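Local coordinates for S-adenosyl-L-methionine methyl transferase (Ruegeria pomeroyi DSS-3, PDB 3IHT), which binds S-adenosylmethionine and probably acts as a methyltransferase with a Rossmann-like fold, at residues G42-L47 with A107-A112. Sequence-based numbering, arbitrary orientation.
Sequences GPVYEL and ASLVHA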
loop_
_atom_site.group_PDB
_atom_site.type_symbol
_atom_site.label_atom_id
_atom_site.label_comp_id
_atom_site.label_asym_id
_atom_site.label_seq_id
_atom_site.Cartn_x
_atom_site.Cartn_y
_atom_site.Cartn_z
ATOM N N GLY A 42 -8.418 14.644 -24.793
ATOM C CA GLY A 42 -9.052 13.342 -24.657
ATOM C C GLY A 42 -8.928 12.786 -23.245
ATOM O O GLY A 42 -8.117 13.259 -22.433
ATOM N N PRO A 43 -9.730 11.765 -22.933
ATOM C CA PRO A 43 -9.811 11.315 -21.541
ATOM C C PRO A 43 -8.613 10.541 -21.013
ATOM O O PRO A 43 -7.761 10.063 -21.754
ATOM C CB PRO A 43 -11.048 10.402 -21.534
ATOM C CG PRO A 43 -11.150 9.903 -22.875
ATOM C CD PRO A 43 -10.693 11.056 -23.781
ATOM N N VAL A 44 -8.583 10.463 -19.697
ATOM C CA VAL A 44 -7.683 9.611 -18.951
ATOM C C VAL A 44 -8.436 8.325 -18.648
ATOM O O VAL A 44 -9.594 8.363 -18.222
ATOM C CB VAL A 44 -7.261 10.292 -17.655
ATOM C CG1 VAL A 44 -6.394 9.360 -16.806
ATOM C CG2 VAL A 44 -6.603 11.696 -17.955
ATOM N N TYR A 45 -7.805 7.194 -18.930
ATOM C CA TYR A 45 -8.374 5.888 -18.609
ATOM C C TYR A 45 -7.627 5.309 -17.428
ATOM O O TYR A 45 -6.396 5.202 -17.458
ATOM C CB TYR A 45 -8.292 4.892 -19.789
ATOM C CG TYR A 45 -9.144 5.174 -21.022
ATOM C CD1 TYR A 45 -10.119 6.189 -21.035
ATOM C CD2 TYR A 45 -8.970 4.432 -22.190
ATOM C CE1 TYR A 45 -10.877 6.459 -22.154
ATOM C CE2 TYR A 45 -9.766 4.676 -23.321
ATOM C CZ TYR A 45 -10.725 5.694 -23.290
ATOM O OH TYR A 45 -11.497 5.980 -24.401
ATOM N N GLU A 46 -8.370 4.891 -16.409
ATOM C CA GLU A 46 -7.829 4.248 -15.210
ATOM C C GLU A 46 -8.244 2.788 -15.249
ATOM O O GLU A 46 -9.432 2.475 -15.113
ATOM C CB GLU A 46 -8.400 4.954 -13.964
ATOM C CG GLU A 46 -8.133 4.287 -12.616
ATOM C CD GLU A 46 -6.703 4.436 -12.126
ATOM O OE1 GLU A 46 -5.839 4.863 -12.928
ATOM O OE2 GLU A 46 -6.440 4.149 -10.939
ATOM N N LEU A 47 -7.281 1.891 -15.467
ATOM C CA LEU A 47 -7.582 0.474 -15.609
ATOM C C LEU A 47 -7.368 -0.195 -14.263
ATOM O O LEU A 47 -6.208 -0.380 -13.809
ATOM C CB LEU A 47 -6.704 -0.178 -16.711
ATOM C CG LEU A 47 -6.751 0.532 -18.062
ATOM C CD1 LEU A 47 -5.931 -0.240 -19.133
ATOM C CD2 LEU A 47 -8.188 0.722 -18.544
ATOM N N ALA A 107 -7.652 8.592 -26.297
ATOM C CA ALA A 107 -7.214 8.711 -24.910
ATOM C C ALA A 107 -5.902 9.481 -24.824
ATOM O O ALA A 107 -4.965 9.242 -25.615
ATOM C CB ALA A 107 -7.043 7.314 -24.246
ATOM N N SER A 108 -5.799 10.369 -23.841
ATOM C CA SER A 108 -4.567 11.144 -23.640
ATOM C C SER A 108 -3.608 10.425 -22.716
ATOM O O SER A 108 -2.394 10.624 -22.778
ATOM C CB SER A 108 -4.893 12.539 -23.078
ATOM O OG SER A 108 -5.591 12.467 -21.831
ATOM N N LEU A 109 -4.153 9.626 -21.803
ATOM C CA LEU A 109 -3.357 8.986 -20.762
ATOM C C LEU A 109 -4.086 7.721 -20.337
ATOM O O LEU A 109 -5.275 7.788 -19.984
ATOM C CB LEU A 109 -3.169 9.929 -19.561
ATOM C CG LEU A 109 -2.519 9.406 -18.290
ATOM C CD1 LEU A 109 -1.118 8.792 -18.559
ATOM C CD2 LEU A 109 -2.432 10.499 -17.232
ATOM N N VAL A 110 -3.401 6.595 -20.357
ATOM C CA VAL A 110 -3.950 5.315 -19.891
ATOM C C VAL A 110 -3.041 4.840 -18.767
ATOM O O VAL A 110 -1.815 4.721 -18.948
ATOM C CB VAL A 110 -4.072 4.243 -21.028
ATOM C CG1 VAL A 110 -4.589 2.875 -20.493
ATOM C CG2 VAL A 110 -4.955 4.786 -22.180
ATOM N N HIS A 111 -3.643 4.631 -17.590
ATOM C CA HIS A 111 -2.935 4.156 -16.407
ATOM C C HIS A 111 -3.428 2.772 -16.033
ATOM O O HIS A 111 -4.650 2.577 -15.898
ATOM C CB HIS A 111 -3.144 5.083 -15.198
ATOM C CG HIS A 111 -2.536 4.536 -13.943
ATOM N ND1 HIS A 111 -3.250 4.342 -12.776
ATOM C CD2 HIS A 111 -1.270 4.118 -13.684
ATOM C CE1 HIS A 111 -2.452 3.795 -11.869
ATOM N NE2 HIS A 111 -1.251 3.628 -12.404
ATOM N N ALA A 112 -2.511 1.815 -15.885
ATOM C CA ALA A 112 -2.858 0.470 -15.462
ATOM C C ALA A 112 -2.116 0.071 -14.200
ATOM O O ALA A 112 -0.885 0.164 -14.127
ATOM C CB ALA A 112 -2.604 -0.556 -16.607
#
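His111 ND1 donates to Glu46 OE1 at 2.6 Å, a His-carboxylate hydrogen bond between adjacent parallel strands at the centre of the Rossmann-like methyltransferase sheet. The acceptor is met on its syn side and lies within 5° of the imidazole plane. Both side chains leave with CG anti to the backbone N (chi1 170° for Glu46, 174° for His111), which sets them side by side; Glu46 then bends at chi2 to bring OE1 to the ring edge. Its OE2 is hydrogen-bonded with Thr54 OG1, of an S-adenosylmethionine-binding residue, so both carboxylate oxygens are engaged, close to the cofactor. An alanine here would remove both oxygens, probably leaving His111 ND1 and Thr54 OG1 without this partner and the imidazole freer to turn. The parallel register follows from Tyr45, whose N reaches Leu109 O at 2.8 Å while its O accepts from His111 N, and from Leu47 N bonding His111 O. Where the chain turns at Ser108, its N bonds Pro43 O at 2.9 Å and its OG bonds Gly42 O from above the carbonyl plane. On the sheet face shared by Leu47 and Val110, Leu47 CD1 meets Val110 CG1 at 3.7 Å. Ala107 CB sits over the Tyr45 ring in a CH-pi contact, 4.0 Å from the centroid.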